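Local coordinates for protein ornithine carbamoyltransferase, mitochondrial (Coccidioides immitis, PDB 3SDS) that catalyses the transfer of a carbamoyl group from carbamoyl phosphate to L-ornithine, giving L-citrulline and phosphate in arginine biosynthesis, at residues 78-83 and 332-337; 83-88 and 93-98. All blocks are in the same frame, centred on the assembly; numbering follows the deposited sequence.

Contact 1 of 2, residues 78-83 and 332-337; sequences TRTRVS and ENRLWA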
loop_
_atom_site.group_PDB
_atom_site.type_symbol
_atom_site.label_atom_id
_atom_site.label_comp_id
_atom_site.label_asym_id
_atom_site.label_seq_id
_atom_site.Cartn_x
_atom_site.Cartn_y
_atom_site.Cartn_z
ATOM N N THR A 78 -6.490 -11.034 -4.210
ATOM C CA THR A 78 -6.116 -9.950 -5.096
ATOM C C THR A 78 -7.275 -9.327 -5.877
ATOM O O THR A 78 -7.400 -8.092 -5.923
ATOM C CB THR A 78 -5.013 -10.414 -6.034
ATOM O OG1 THR A 78 -3.812 -10.580 -5.265
ATOM C CG2 THR A 78 -4.751 -9.376 -7.113
ATOM N N ARG A 79 -8.113 -10.169 -6.478
ATOM C CA ARG A 79 -9.262 -9.685 -7.215
ATOM C C ARG A 79 -10.120 -8.736 -6.365
ATOM O O ARG A 79 -10.440 -7.620 -6.814
ATOM C CB ARG A 79 -10.093 -10.848 -7.773
ATOM C CG ARG A 79 -11.180 -10.414 -8.780
ATOM C CD ARG A 79 -11.075 -11.204 -10.094
ATOM N NE ARG A 79 -9.756 -11.005 -10.716
ATOM C CZ ARG A 79 -9.255 -11.749 -11.706
ATOM N NH1 ARG A 79 -8.043 -11.491 -12.185
ATOM N NH2 ARG A 79 -9.952 -12.755 -12.219
ATOM N N THR A 80 -10.485 -9.162 -5.148
ATOM C CA THR A 80 -11.272 -8.300 -4.245
ATOM C C THR A 80 -10.552 -6.982 -3.919
ATOM O O THR A 80 -11.198 -5.902 -3.871
ATOM C CB THR A 80 -11.743 -9.030 -2.946
ATOM O OG1 THR A 80 -12.980 -9.703 -3.212
ATOM C CG2 THR A 80 -11.964 -8.035 -1.762
ATOM N N ARG A 81 -9.257 -7.039 -3.743
ATOM C CA ARG A 81 -8.479 -5.873 -3.454
ATOM C C ARG A 81 -8.565 -4.874 -4.561
ATOM O O ARG A 81 -8.743 -3.727 -4.342
ATOM C CB ARG A 81 -7.046 -6.300 -3.343
ATOM C CG ARG A 81 -6.375 -5.844 -2.131
ATOM C CD ARG A 81 -4.934 -6.085 -2.229
ATOM N NE ARG A 81 -4.234 -4.836 -2.359
ATOM C CZ ARG A 81 -2.942 -4.748 -2.523
ATOM N NH1 ARG A 81 -2.223 -5.826 -2.591
ATOM N NH2 ARG A 81 -2.385 -3.587 -2.618
ATOM N N VAL A 82 -8.392 -5.327 -5.776
ATOM C CA VAL A 82 -8.366 -4.439 -6.936
ATOM C C VAL A 82 -9.600 -3.538 -7.024
ATOM O O VAL A 82 -9.462 -2.344 -7.234
ATOM C CB VAL A 82 -8.154 -5.195 -8.266
ATOM C CG1 VAL A 82 -8.112 -4.214 -9.439
ATOM C CG2 VAL A 82 -6.883 -6.034 -8.216
ATOM N N SER A 83 -10.791 -4.104 -6.852
ATOM C CA SER A 83 -12.052 -3.355 -6.940
ATOM C C SER A 83 -12.370 -2.447 -5.725
ATOM O O SER A 83 -12.921 -1.345 -5.893
ATOM C CB SER A 83 -13.209 -4.320 -7.178
ATOM O OG SER A 83 -13.295 -5.288 -6.135
ATOM N N GLU A 332 -15.803 -6.815 -13.948
ATOM C CA GLU A 332 -15.778 -5.347 -13.860
ATOM C C GLU A 332 -16.907 -4.754 -12.999
ATOM O O GLU A 332 -16.706 -3.716 -12.333
ATOM C CB GLU A 332 -15.807 -4.710 -15.261
ATOM C CG GLU A 332 -15.947 -3.175 -15.254
ATOM C CD GLU A 332 -16.262 -2.554 -16.603
ATOM O OE1 GLU A 332 -15.996 -3.175 -17.660
ATOM O OE2 GLU A 332 -16.779 -1.420 -16.602
ATOM N N ASN A 333 -18.083 -5.385 -13.010
ATOM C CA ASN A 333 -19.187 -4.892 -12.187
ATOM C C ASN A 333 -18.905 -4.935 -10.667
ATOM O O ASN A 333 -19.703 -4.420 -9.874
ATOM C CB ASN A 333 -20.498 -5.607 -12.536
ATOM C CG ASN A 333 -21.051 -5.218 -13.934
ATOM O OD1 ASN A 333 -20.772 -4.134 -14.466
ATOM N ND2 ASN A 333 -21.850 -6.113 -14.519
ATOM N N ARG A 334 -17.776 -5.539 -10.260
ATOM C CA ARG A 334 -17.366 -5.496 -8.862
ATOM C C ARG A 334 -17.006 -4.061 -8.456
ATOM O O ARG A 334 -17.319 -3.608 -7.332
ATOM C CB ARG A 334 -16.201 -6.449 -8.587
ATOM C CG ARG A 334 -16.589 -7.946 -8.408
ATOM C CD ARG A 334 -17.547 -8.188 -7.214
ATOM N NE ARG A 334 -16.894 -8.082 -5.903
ATOM C CZ ARG A 334 -16.160 -9.061 -5.355
ATOM N NH1 ARG A 334 -15.978 -10.209 -6.009
ATOM N NH2 ARG A 334 -15.587 -8.897 -4.159
ATOM N N LEU A 335 -16.366 -3.342 -9.383
ATOM C CA LEU A 335 -15.955 -1.973 -9.135
ATOM C C LEU A 335 -17.184 -1.125 -8.853
ATOM O O LEU A 335 -17.223 -0.403 -7.846
ATOM C CB LEU A 335 -15.137 -1.415 -10.301
ATOM C CG LEU A 335 -14.763 0.087 -10.289
ATOM C CD1 LEU A 335 -14.052 0.540 -9.007
ATOM C CD2 LEU A 335 -13.949 0.497 -11.509
ATOM N N TRP A 336 -18.184 -1.237 -9.730
ATOM C CA TRP A 336 -19.411 -0.431 -9.645
ATOM C C TRP A 336 -20.251 -0.804 -8.404
ATOM O O TRP A 336 -20.818 0.090 -7.743
ATOM C CB TRP A 336 -20.203 -0.448 -10.975
ATOM C CG TRP A 336 -19.253 -0.313 -12.177
ATOM C CD1 TRP A 336 -18.994 -1.266 -13.139
ATOM C CD2 TRP A 336 -18.390 0.800 -12.486
ATOM N NE1 TRP A 336 -18.050 -0.803 -14.021
ATOM C CE2 TRP A 336 -17.652 0.451 -13.638
ATOM C CE3 TRP A 336 -18.176 2.064 -11.898
ATOM C CZ2 TRP A 336 -16.712 1.321 -14.224
ATOM C CZ3 TRP A 336 -17.232 2.938 -12.480
ATOM C CH2 TRP A 336 -16.517 2.558 -13.634
ATOM N N ALA A 337 -20.266 -2.089 -8.044
ATOM C CA ALA A 337 -20.964 -2.540 -6.847
ATOM C C ALA A 337 -20.318 -2.051 -5.530
ATOM O O ALA A 337 -21.025 -1.686 -4.587
ATOM C CB ALA A 337 -21.088 -4.038 -6.861
HETATM O O HOH W 1 -15.184 -5.945 -3.862
#
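Arg334 lies against Ser83 with its first side-chain carbon: CB of Arg334 meets CB of Ser83 at 3.9 Å, where the backbones approach most closely, Ser83 CA lying 4.7 Å from Leu335 CA. From there CG stands anti to the carbonyl carbon of Arg334 (chi1 -80°), and further bends at chi2 and chi3 carry the chain along helix 78-83 toward its N-terminal end. Arg334 NE lies 3.4 Å from a water. At the tip NH2 donates to Thr80 OG1 over 2.9 Å; the bond is bent, 131° at the hydrogen, and the hydroxyl sits 29° out of the guanidinium plane. Through this contact the C-terminal helix 327-347 packs against the carbamoyl phosphate-binding domain, whose Ser-Thr-Arg-Thr motif includes Thr78, Arg79 and Thr80. By similarity these three residues and Arg334 bind carbamoyl phosphate, as do His155 and Gln158 beside the guanidinium; NH1 makes a weak hydrogen bond to Gln158. NH2 also donates to the water, 3.0 Å away, which is in turn hydrogen-bonded to Ser83 OG. One residue on, Leu335 CD1 packs against the carbonyl oxygen of Ser83 at 3.8 Å.

Contact 2 of 2, residues 83-88 and 93-98; sequences STEGAV and GHPMFL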
loop_
_atom_site.group_PDB
_atom_site.type_symbol
_atom_site.label_atom_id
_atom_site.label_comp_id
_atom_site.label_asym_id
_atom_site.label_seq_id
_atom_site.Cartn_x
_atom_site.Cartn_y
_atom_site.Cartn_z
ATOM N N SER A 83 -10.791 -4.104 -6.852
ATOM C CA SER A 83 -12.052 -3.355 -6.940
ATOM C C SER A 83 -12.370 -2.447 -5.725
ATOM O O SER A 83 -12.921 -1.345 -5.893
ATOM C CB SER A 83 -13.209 -4.320 -7.178
ATOM O OG SER A 83 -13.295 -5.288 -6.135
ATOM N N THR A 84 -12.059 -2.913 -4.509
ATOM C CA THR A 84 -12.251 -2.092 -3.301
ATOM C C THR A 84 -11.319 -0.885 -3.402
ATOM O O THR A 84 -11.727 0.279 -3.226
ATOM C CB THR A 84 -11.967 -2.909 -1.985
ATOM O OG1 THR A 84 -12.616 -4.197 -2.040
ATOM C CG2 THR A 84 -12.444 -2.170 -0.741
ATOM N N GLU A 85 -10.065 -1.162 -3.727
ATOM C CA GLU A 85 -9.087 -0.109 -3.832
ATOM C C GLU A 85 -9.617 0.971 -4.808
ATOM O O GLU A 85 -9.769 2.144 -4.424
ATOM C CB GLU A 85 -7.706 -0.678 -4.186
ATOM C CG GLU A 85 -6.571 0.110 -3.540
ATOM C CD GLU A 85 -5.302 -0.689 -3.138
ATOM O OE1 GLU A 85 -5.363 -1.868 -2.726
ATOM O OE2 GLU A 85 -4.215 -0.079 -3.197
ATOM N N GLY A 86 -9.975 0.560 -6.031
ATOM C CA GLY A 86 -10.479 1.485 -7.061
ATOM C C GLY A 86 -11.722 2.265 -6.664
ATOM O O GLY A 86 -11.856 3.448 -6.992
ATOM N N ALA A 87 -12.629 1.602 -5.951
ATOM C CA ALA A 87 -13.882 2.207 -5.507
ATOM C C ALA A 87 -13.684 3.300 -4.472
ATOM O O ALA A 87 -14.262 4.389 -4.582
ATOM C CB ALA A 87 -14.804 1.151 -4.967
ATOM N N VAL A 88 -12.869 3.011 -3.466
ATOM C CA VAL A 88 -12.528 4.012 -2.464
ATOM C C VAL A 88 -11.925 5.258 -3.126
ATOM O O VAL A 88 -12.335 6.381 -2.823
ATOM C CB VAL A 88 -11.568 3.418 -1.415
ATOM C CG1 VAL A 88 -11.156 4.459 -0.373
ATOM C CG2 VAL A 88 -12.207 2.195 -0.743
ATOM N N GLY A 93 -11.066 8.895 -1.172
ATOM C CA GLY A 93 -10.561 8.388 0.112
ATOM C C GLY A 93 -9.263 7.599 -0.020
ATOM O O GLY A 93 -8.756 7.422 -1.145
ATOM N N HIS A 94 -8.729 7.130 1.120
ATOM C CA HIS A 94 -7.549 6.246 1.144
ATOM C C HIS A 94 -7.791 4.794 1.640
ATOM O O HIS A 94 -8.246 4.575 2.767
ATOM C CB HIS A 94 -6.403 6.887 1.928
ATOM C CG HIS A 94 -5.186 6.013 2.042
ATOM N ND1 HIS A 94 -4.279 5.855 1.011
ATOM C CD2 HIS A 94 -4.729 5.247 3.065
ATOM C CE1 HIS A 94 -3.317 5.031 1.397
ATOM N NE2 HIS A 94 -3.565 4.647 2.639
ATOM N N PRO A 95 -7.496 3.803 0.786
ATOM C CA PRO A 95 -7.570 2.368 1.108
ATOM C C PRO A 95 -6.300 1.780 1.760
ATOM O O PRO A 95 -5.203 1.920 1.215
ATOM C CB PRO A 95 -7.806 1.730 -0.260
ATOM C CG PRO A 95 -7.181 2.664 -1.221
ATOM C CD PRO A 95 -7.356 4.030 -0.665
ATOM N N MET A 96 -6.447 1.118 2.905
ATOM C CA MET A 96 -5.281 0.628 3.663
ATOM C C MET A 96 -5.263 -0.901 3.701
ATOM O O MET A 96 -6.196 -1.537 4.214
ATOM C CB MET A 96 -5.264 1.241 5.067
ATOM C CG MET A 96 -4.276 0.641 6.030
ATOM S SD MET A 96 -4.225 1.509 7.625
ATOM C CE MET A 96 -5.776 1.041 8.407
ATOM N N PHE A 97 -4.212 -1.485 3.133
ATOM C CA PHE A 97 -4.136 -2.941 2.987
ATOM C C PHE A 97 -3.445 -3.589 4.170
ATOM O O PHE A 97 -2.315 -3.284 4.473
ATOM C CB PHE A 97 -3.432 -3.323 1.684
ATOM C CG PHE A 97 -3.191 -4.797 1.541
ATOM C CD1 PHE A 97 -4.259 -5.698 1.502
ATOM C CD2 PHE A 97 -1.902 -5.295 1.423
ATOM C CE1 PHE A 97 -4.040 -7.093 1.362
ATOM C CE2 PHE A 97 -1.672 -6.686 1.273
ATOM C CZ PHE A 97 -2.745 -7.584 1.243
ATOM N N LEU A 98 -4.147 -4.455 4.869
ATOM C CA LEU A 98 -3.541 -5.174 5.980
ATOM C C LEU A 98 -3.783 -6.657 5.738
ATOM O O LEU A 98 -4.900 -7.145 5.941
ATOM C CB LEU A 98 -4.142 -4.727 7.321
ATOM C CG LEU A 98 -4.289 -3.242 7.688
ATOM C CD1 LEU A 98 -5.196 -3.098 8.901
ATOM C CD2 LEU A 98 -2.961 -2.543 7.928
#
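The beta-alpha-beta unit formed by strand 68-73, helix 78-90 and strand 94-98 contains this contact, in which Val88 and Glu85 of the helix pack on Gly93 and Pro95 of the returning chain. Helix and strand segments run nearly antiparallel, at 155°, with their axes 7.7 Å apart. At the turn the backbone N of Gly93 donates to the carbonyl oxygen of Val88 over 3.3 Å, a fairly straight bond (159° at the hydrogen). Val88 places CG1 anti to its backbone N (chi1 178°), and this methyl bears on the chain as it enters the strand, 3.7 Å from Gly93 C and 3.8 Å from Pro95 CD. The valine and the proline ring lie alongside one another, pointing opposite ways. Strand 94-98 is an edge strand of the four-stranded parallel sheet within this chain and bonds through its backbone to strand 68-73, and Pro95 points from it toward the helix. One turn before Val88, the Glu85 side chain crosses the same ring at about a right angle, its CG 3.5 Å from Pro95 CG. Only the aliphatic part of Glu85 is used here, for a bend at chi2 leads the carboxylate onward: OE1 forms a salt bridge with Arg81, and OE2 is hydrogen-bonded to His94 NE2 of the second subunit. His94, whose CB points away from the helix, makes the equivalent bond to Glu85 of the third subunit.

How the contacts relate
From the N terminus, the chain passes through strand 68-73 into helix 78-90, which both contacts use and within which they share Ser83. Contact 2 closes first, across the short turn to strand 94-98, and ties the helix to the edge of its own sheet. Contact 1 closes only after the rest of the carbamoyl phosphate-binding domain and the five-stranded sheet of the ornithine-binding domain, when helix 327-347 returns to the same helix; the small loop therefore lies within the large one. Their centres are 10 Å apart, and they touch directly: Leu335 CD1 packs 3.5 Å from Ala87 N, while Arg81 makes a cation-pi interaction with Phe97. Both border the second subunit.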